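Local coordinates for protein putative esterase (Bacteroides intestinalis DSM 17393, PDB 5VOL) that probably hydrolyses the ester bonds that join ferulic acid to arabinoxylan, as a calcium-binding carbohydrate esterase of family 1, at residues Val13-Phe18 and Glu121-Val126; Arg26-Phe31 and Leu117-Lys122; Val46-His51 and Thr110-Glu115. All coordinates share one frame; numbering follows the deposited sequence.

Contact 1. Residues Val13-Phe18 and Glu121-Val126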
# COMPACT_ATOMS: atom_id res chain seq x y z
N VAL C 13 18.83 22.20 6.08
CA VAL C 13 19.90 23.05 6.59
C VAL C 13 20.40 22.48 7.91
O VAL C 13 19.60 22.03 8.73
CB VAL C 13 19.42 24.51 6.77
CG1 VAL C 13 20.44 25.32 7.57
CG2 VAL C 13 19.19 25.15 5.42
N THR C 14 21.71 22.47 8.11
CA THR C 14 22.28 22.05 9.38
C THR C 14 22.97 23.24 10.06
O THR C 14 23.80 23.91 9.44
CB THR C 14 23.27 20.88 9.20
OG1 THR C 14 22.53 19.68 8.88
CG2 THR C 14 24.06 20.63 10.48
N ASP C 15 22.62 23.51 11.31
CA ASP C 15 23.23 24.61 12.04
C ASP C 15 23.45 24.19 13.49
O ASP C 15 23.23 23.03 13.86
CB ASP C 15 22.35 25.86 11.94
CG ASP C 15 23.16 27.16 11.99
OD1 ASP C 15 24.27 27.16 12.56
OD2 ASP C 15 22.68 28.17 11.44
N THR C 16 23.88 25.14 14.33
CA THR C 16 24.07 24.85 15.75
C THR C 16 23.54 25.98 16.61
O THR C 16 23.58 27.14 16.23
CB THR C 16 25.57 24.63 16.11
OG1 THR C 16 26.27 25.87 16.05
CG2 THR C 16 26.21 23.65 15.15
N LEU C 17 23.03 25.61 17.78
CA LEU C 17 22.63 26.54 18.81
C LEU C 17 23.48 26.30 20.06
O LEU C 17 23.66 25.15 20.47
CB LEU C 17 21.15 26.36 19.13
CG LEU C 17 20.64 27.14 20.34
CD1 LEU C 17 20.76 28.64 20.09
CD2 LEU C 17 19.21 26.74 20.65
N PHE C 18 24.02 27.35 20.66
CA PHE C 18 24.74 27.12 21.91
C PHE C 18 23.79 27.08 23.10
O PHE C 18 23.03 28.00 23.32
CB PHE C 18 25.82 28.18 22.16
CG PHE C 18 26.56 27.95 23.45
CD1 PHE C 18 27.56 27.00 23.52
CD2 PHE C 18 26.22 28.65 24.60
CE1 PHE C 18 28.24 26.76 24.71
CE2 PHE C 18 26.89 28.42 25.79
CZ PHE C 18 27.91 27.47 25.85
N GLU C 121 11.43 28.13 16.61
CA GLU C 121 10.10 28.54 16.16
C GLU C 121 10.05 30.01 15.79
O GLU C 121 9.20 30.42 15.01
CB GLU C 121 9.06 28.19 17.20
CG GLU C 121 8.91 26.68 17.29
CD GLU C 121 7.76 26.24 18.15
OE1 GLU C 121 6.99 27.09 18.64
OE2 GLU C 121 7.62 25.01 18.33
N LYS C 122 10.98 30.80 16.33
CA LYS C 122 11.16 32.18 15.90
C LYS C 122 11.97 32.26 14.61
O LYS C 122 11.58 32.94 13.67
CB LYS C 122 11.85 32.99 17.01
CG LYS C 122 12.29 34.38 16.57
CD LYS C 122 12.89 35.16 17.75
CE LYS C 122 13.45 36.51 17.31
NZ LYS C 122 14.07 37.27 18.45
N LYS C 123 13.09 31.55 14.55
CA LYS C 123 13.98 31.66 13.41
C LYS C 123 13.35 31.12 12.13
O LYS C 123 13.57 31.66 11.04
CB LYS C 123 15.28 30.92 13.68
CG LYS C 123 16.25 30.92 12.52
CD LYS C 123 17.67 30.67 13.02
CE LYS C 123 18.69 30.88 11.91
NZ LYS C 123 20.07 30.84 12.45
N TYR C 124 12.57 30.05 12.24
CA TYR C 124 12.04 29.39 11.05
C TYR C 124 10.53 29.59 10.91
O TYR C 124 9.85 28.80 10.24
CB TYR C 124 12.42 27.90 11.06
CG TYR C 124 13.92 27.71 11.06
CD1 TYR C 124 14.68 28.02 9.94
CD2 TYR C 124 14.59 27.27 12.20
CE1 TYR C 124 16.04 27.89 9.93
CE2 TYR C 124 15.97 27.14 12.21
CZ TYR C 124 16.69 27.45 11.07
OH TYR C 124 18.07 27.31 11.04
N ARG C 125 10.03 30.66 11.53
CA ARG C 125 8.67 31.16 11.31
C ARG C 125 7.58 30.11 11.53
O ARG C 125 6.73 29.88 10.66
CB ARG C 125 8.54 31.74 9.90
CG ARG C 125 9.80 32.45 9.42
CD ARG C 125 9.50 33.46 8.35
NE ARG C 125 8.77 32.88 7.23
CZ ARG C 125 9.31 32.59 6.05
NH1 ARG C 125 10.60 32.80 5.83
NH2 ARG C 125 8.55 32.08 5.09
N VAL C 126 7.61 29.48 12.70
CA VAL C 126 6.61 28.50 13.08
C VAL C 126 5.41 29.22 13.69
O VAL C 126 5.58 30.21 14.39
CB VAL C 126 7.20 27.48 14.08
CG1 VAL C 126 6.11 26.72 14.80
CG2 VAL C 126 8.18 26.54 13.36
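The carboxylate of Asp15 faces the ammonium group of Lys123 at the protein surface, in a salt bridge that is long at 3.9 Å between OD2 and NZ. The two side chains cross at about a right angle. Lys123 has CG anti to its backbone N (chi1 177°) and runs extended from there, which brings NZ from the end of the helix to the strand. A lysine suits the place, because its tip also makes a hydrogen bond to Tyr119 OH, one helical turn back. Asp15 divides its oxygens, and its short carboxylate suits this: OD1 holds the next backbone N, that of Thr16, at 2.7 Å, on the anti side and 26° out of the carboxylate plane, while OD2 faces the lysine. Strand 11-19 is the outermost strand at its end of the mixed α/β-hydrolase sheet, and here it meets the C-terminal end of helix 108-123. That end closes as a Schellman motif: Val126 N bonds to Glu121 O, Arg125 N bonds weakly to Lys122 O, and Arg125 takes the left-handed conformation. Tyr124, the C-cap, turns its ring toward the strand in a loose approach, OH to Asp15 CB 4.6 Å, and this OH hydrogen-bonds to Tyr28 OH, beside Asp15 on the next strand. One face of the Tyr124 ring lies under Lys123 CG, 3.7 Å above its plane and over its centre; Val30 and Leu32 of strand 24-32 touch the tyrosine as well. With an alanine in place of Asp15, Lys123 would probably lose its opposite charge on the strand, and the Thr16 amide its side-chain acceptor.

Contact 2. Residues Arg26-Phe31 and Leu117-Lys122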
# COMPACT_ATOMS: atom_id res chain seq x y z
N ARG C 26 24.80 22.69 20.37
CA ARG C 26 23.89 21.63 19.96
C ARG C 26 23.58 21.79 18.48
O ARG C 26 22.97 22.78 18.06
CB ARG C 26 22.61 21.67 20.80
CG ARG C 26 22.76 21.11 22.21
CD ARG C 26 22.91 19.59 22.20
NE ARG C 26 24.30 19.15 22.25
CZ ARG C 26 24.68 17.88 22.19
NH1 ARG C 26 23.78 16.91 22.04
NH2 ARG C 26 25.97 17.57 22.27
N ALA C 27 24.02 20.82 17.68
CA ALA C 27 23.72 20.84 16.26
C ALA C 27 22.26 20.44 16.04
O ALA C 27 21.65 19.73 16.85
CB ALA C 27 24.65 19.91 15.50
N TYR C 28 21.71 20.89 14.93
CA TYR C 28 20.37 20.48 14.53
C TYR C 28 20.27 20.51 13.02
O TYR C 28 21.07 21.18 12.35
CB TYR C 28 19.31 21.38 15.16
CG TYR C 28 19.36 22.81 14.66
CD1 TYR C 28 20.12 23.77 15.31
CD2 TYR C 28 18.63 23.20 13.54
CE1 TYR C 28 20.17 25.08 14.85
CE2 TYR C 28 18.67 24.50 13.08
CZ TYR C 28 19.44 25.44 13.74
OH TYR C 28 19.49 26.73 13.28
N THR C 29 19.30 19.78 12.48
CA THR C 29 19.08 19.72 11.04
C THR C 29 17.62 20.03 10.80
O THR C 29 16.74 19.44 11.42
CB THR C 29 19.45 18.34 10.46
OG1 THR C 29 20.81 18.03 10.77
CG2 THR C 29 19.25 18.30 8.94
N VAL C 30 17.34 20.97 9.91
CA VAL C 30 15.96 21.40 9.72
C VAL C 30 15.59 21.30 8.25
O VAL C 30 16.41 21.59 7.37
CB VAL C 30 15.75 22.84 10.24
CG1 VAL C 30 16.73 23.80 9.58
CG2 VAL C 30 14.32 23.30 9.99
N PHE C 31 14.36 20.85 7.98
CA PHE C 31 13.80 20.90 6.64
C PHE C 31 13.02 22.21 6.44
O PHE C 31 12.16 22.53 7.23
CB PHE C 31 12.86 19.71 6.39
CG PHE C 31 11.98 19.86 5.18
CD1 PHE C 31 12.41 19.43 3.92
CD2 PHE C 31 10.72 20.44 5.28
CE1 PHE C 31 11.59 19.58 2.80
CE2 PHE C 31 9.89 20.59 4.16
CZ PHE C 31 10.33 20.16 2.92
N LEU C 117 13.32 25.09 21.44
CA LEU C 117 12.01 25.32 20.82
C LEU C 117 11.75 26.81 20.54
O LEU C 117 11.36 27.17 19.44
CB LEU C 117 10.91 24.72 21.70
CG LEU C 117 9.50 24.68 21.12
CD1 LEU C 117 8.77 23.44 21.60
CD2 LEU C 117 8.73 25.94 21.52
N PRO C 118 11.98 27.70 21.53
CA PRO C 118 11.76 29.12 21.23
C PRO C 118 12.66 29.65 20.11
O PRO C 118 12.19 30.43 19.27
CB PRO C 118 12.08 29.82 22.56
CG PRO C 118 11.76 28.80 23.59
CD PRO C 118 12.18 27.48 22.97
N TYR C 119 13.92 29.24 20.08
CA TYR C 119 14.85 29.69 19.06
C TYR C 119 14.44 29.21 17.66
O TYR C 119 14.47 29.98 16.70
CB TYR C 119 16.26 29.20 19.39
CG TYR C 119 17.23 29.18 18.22
CD1 TYR C 119 17.40 28.03 17.47
CD2 TYR C 119 18.02 30.28 17.90
CE1 TYR C 119 18.29 27.97 16.42
CE2 TYR C 119 18.94 30.23 16.84
CZ TYR C 119 19.05 29.06 16.11
OH TYR C 119 19.93 28.94 15.05
N ILE C 120 14.08 27.94 17.56
CA ILE C 120 13.69 27.35 16.28
C ILE C 120 12.42 28.00 15.74
O ILE C 120 12.35 28.38 14.57
CB ILE C 120 13.45 25.81 16.42
CG1 ILE C 120 14.77 25.07 16.57
CG2 ILE C 120 12.68 25.26 15.21
CD1 ILE C 120 15.71 25.20 15.39
N GLU C 121 11.43 28.13 16.61
CA GLU C 121 10.10 28.54 16.16
C GLU C 121 10.05 30.01 15.79
O GLU C 121 9.20 30.42 15.01
CB GLU C 121 9.06 28.19 17.20
CG GLU C 121 8.91 26.68 17.29
CD GLU C 121 7.76 26.24 18.15
OE1 GLU C 121 6.99 27.09 18.64
OE2 GLU C 121 7.62 25.01 18.33
N LYS C 122 10.98 30.80 16.33
CA LYS C 122 11.16 32.18 15.90
C LYS C 122 11.97 32.26 14.61
O LYS C 122 11.58 32.94 13.67
CB LYS C 122 11.85 32.99 17.01
CG LYS C 122 12.29 34.38 16.57
CD LYS C 122 12.89 35.16 17.75
CE LYS C 122 13.45 36.51 17.31
NZ LYS C 122 14.07 37.27 18.45
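Tyr28 and Tyr119 join their hydroxyls in a hydrogen bond, 2.9 Å from OH to OH, in which either could be the donor. The rings meet obliquely, planes at 75°, with Tyr28 CE1 3.8 Å from Tyr119 CE1; Tyr119 OH comes to the edge of the Tyr28 ring, near its plane. Ile120 takes a face of the same ring: its CD1 stands 4.0 Å from the centroid of Tyr28, 18° off the normal, in a CH-pi contact. The residue types fit, since a tyrosine offers an apolar face to isoleucine and a polar tip to its fellow tyrosine. Tyr28 holds CG between its backbone N and carbonyl carbon (chi1 66°), which swings the ring off strand 24-32 toward helix 108-123. Backbone bonds to Asp15 fix that strand, while the helical bond from Glu121 N to Leu117 O spans the turn carrying both partners. The closer partner of Tyr28 OH is Tyr124 OH, just past the helix end, and Tyr119 OH bonds to Lys123 NZ. In this polar chain the sheet contributes Tyr28 and the helix with its C-cap the rest; the lysine probably polarises Tyr119, though Asp15 would offset part of its charge.

Contact 3. Residues Val46-His51 and Thr110-Glu115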
# COMPACT_ATOMS: atom_id res chain seq x y z
N VAL C 46 4.98 22.86 12.69
CA VAL C 46 6.27 22.24 12.89
C VAL C 46 6.13 20.82 13.40
O VAL C 46 5.24 20.51 14.21
CB VAL C 46 7.17 23.06 13.87
CG1 VAL C 46 6.56 23.07 15.26
CG2 VAL C 46 8.58 22.47 13.91
N LEU C 47 6.99 19.96 12.88
CA LEU C 47 7.16 18.61 13.38
C LEU C 47 8.57 18.45 13.96
O LEU C 47 9.56 18.63 13.24
CB LEU C 47 6.93 17.56 12.27
CG LEU C 47 7.27 16.12 12.65
CD1 LEU C 47 6.32 15.61 13.72
CD2 LEU C 47 7.21 15.20 11.41
N TYR C 48 8.66 18.12 15.24
CA TYR C 48 9.94 17.74 15.83
C TYR C 48 10.15 16.25 15.56
O TYR C 48 9.35 15.42 15.95
CB TYR C 48 9.98 18.08 17.33
CG TYR C 48 9.95 19.58 17.52
CD1 TYR C 48 11.12 20.33 17.45
CD2 TYR C 48 8.74 20.25 17.69
CE1 TYR C 48 11.09 21.71 17.57
CE2 TYR C 48 8.70 21.63 17.81
CZ TYR C 48 9.88 22.35 17.76
OH TYR C 48 9.85 23.72 17.87
N LEU C 49 11.21 15.93 14.84
CA LEU C 49 11.44 14.55 14.43
C LEU C 49 12.76 14.03 15.02
O LEU C 49 13.84 14.40 14.57
CB LEU C 49 11.45 14.46 12.91
CG LEU C 49 11.60 13.08 12.24
CD1 LEU C 49 10.45 12.17 12.63
CD2 LEU C 49 11.61 13.28 10.73
N LEU C 50 12.66 13.14 16.00
CA LEU C 50 13.79 12.77 16.85
C LEU C 50 14.51 11.49 16.41
O LEU C 50 13.87 10.52 15.98
CB LEU C 50 13.31 12.62 18.30
CG LEU C 50 12.47 13.76 18.89
CD1 LEU C 50 12.12 13.48 20.36
CD2 LEU C 50 13.16 15.13 18.75
N HIS C 51 15.85 11.49 16.54
CA HIS C 51 16.65 10.33 16.15
C HIS C 51 16.78 9.31 17.28
O HIS C 51 16.34 9.56 18.40
CB HIS C 51 18.04 10.74 15.67
CG HIS C 51 18.89 11.38 16.74
ND1 HIS C 51 19.40 10.66 17.80
CD2 HIS C 51 19.31 12.65 16.90
CE1 HIS C 51 20.10 11.48 18.58
NE2 HIS C 51 20.07 12.69 18.05
N THR C 110 15.13 20.53 29.53
CA THR C 110 15.09 21.95 29.86
C THR C 110 15.69 22.74 28.70
O THR C 110 15.20 23.81 28.35
CB THR C 110 15.87 22.26 31.18
OG1 THR C 110 15.22 21.61 32.27
CG2 THR C 110 15.92 23.75 31.43
N PHE C 111 16.74 22.19 28.09
CA PHE C 111 17.32 22.79 26.89
C PHE C 111 16.27 22.82 25.77
O PHE C 111 16.11 23.83 25.07
CB PHE C 111 18.55 22.02 26.42
CG PHE C 111 18.78 22.07 24.93
CD1 PHE C 111 19.23 23.23 24.32
CD2 PHE C 111 18.53 20.96 24.13
CE1 PHE C 111 19.43 23.29 22.96
CE2 PHE C 111 18.75 21.00 22.77
CZ PHE C 111 19.18 22.16 22.17
N PHE C 112 15.56 21.71 25.59
CA PHE C 112 14.59 21.59 24.50
C PHE C 112 13.50 22.66 24.60
O PHE C 112 13.24 23.40 23.65
CB PHE C 112 13.96 20.20 24.49
CG PHE C 112 13.03 19.97 23.32
CD1 PHE C 112 11.69 20.32 23.42
CD2 PHE C 112 13.51 19.43 22.14
CE1 PHE C 112 10.82 20.12 22.34
CE2 PHE C 112 12.65 19.24 21.05
CZ PHE C 112 11.31 19.58 21.15
N TYR C 113 12.88 22.75 25.77
CA TYR C 113 11.73 23.64 25.97
C TYR C 113 12.04 25.10 26.28
O TYR C 113 11.19 25.96 25.99
CB TYR C 113 10.85 23.09 27.09
CG TYR C 113 10.13 21.89 26.60
CD1 TYR C 113 9.03 22.01 25.75
CD2 TYR C 113 10.56 20.62 26.93
CE1 TYR C 113 8.37 20.89 25.26
CE2 TYR C 113 9.92 19.50 26.45
CZ TYR C 113 8.83 19.64 25.61
OH TYR C 113 8.19 18.52 25.14
N THR C 114 13.20 25.41 26.85
CA THR C 114 13.44 26.81 27.22
C THR C 114 14.44 27.47 26.29
O THR C 114 14.53 28.69 26.27
CB THR C 114 13.97 26.97 28.67
OG1 THR C 114 15.28 26.42 28.77
CG2 THR C 114 13.05 26.25 29.67
N GLU C 115 15.18 26.68 25.52
CA GLU C 115 16.17 27.24 24.60
C GLU C 115 15.92 26.84 23.13
O GLU C 115 15.84 27.69 22.24
CB GLU C 115 17.59 26.81 24.99
CG GLU C 115 18.09 27.37 26.32
CD GLU C 115 19.52 26.93 26.63
OE1 GLU C 115 19.82 25.73 26.48
OE2 GLU C 115 20.34 27.79 27.00
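Phe112 turns an edge to the face of Tyr48, and this T-shaped pair joins helix 108-123 to strand 46-50. The helical segment starts at Thr110, whose carbonyl oxygen is gripped twice by Thr114: backbone N at 3.0 Å and OG1 at 2.6 Å reach Thr110 O from opposite faces of its plane, OG1 standing 37° out of it. Threonine suits such a helical position because its short hydroxyl can turn back to the previous turn. Phe111 touches the loop residue Leu22 and sets its ring edge-to-face with Tyr108. Next comes Phe112, with CG anti to its backbone N (chi1 -176°), a setting that carries the ring toward the sheet. Its CZ lies 3.8 Å from Tyr48 CD1, over the ring but offset toward the rim; the centroids are 5.3 Å apart and the planes at 67°. Val46 CG2 packs on the opposite face of Tyr48, 4.0 Å above the plane, leaving the tyrosine between a phenylalanine and a valine. The fold explains the pairing: helix 108-123 lies in the β-α-β crossover from strand 83-87 to strand 133-138, two parallel strands of the α/β-hydrolase sheet that flank strand 46-50, and so it passes over the strand between them. Tyrosine fits on that strand because its apolar ring can be buried while its OH extends to Glu121, which accepts it further along the helix. Tyr113 holds its ring under Phe112 CD1 and stacks against His152. After Thr114, within a wider pi-type turn, Glu115 reaches out of the helix to Ser19 OG and Lys20 N, tying the helix to the end of strand 11-19 and the turn after it.

In the fold
All three contacts set helix 108-123 against one mixed sheet, moving from its edge inward. Contacts 1 and 2 nearly coincide, their centres about 3 Å apart, and are joined by the bond of Tyr124 OH to Tyr28 OH (2.7 Å). The centre of contact 3 lies about 8 Å from that of contact 2 and about 11 Å from that of contact 1; Glu121, which lies in the helical segments of contacts 1 and 2, reaches it through OE2, 2.6 Å from Tyr48 OH, and also pairs with Arg133. The calcium site at Asp221, Asp222 and Asp249 is remote. Strand 133-138, beside strand 46-50, leads to Ser139, probably the nucleophile of a triad with His252 and Asp223.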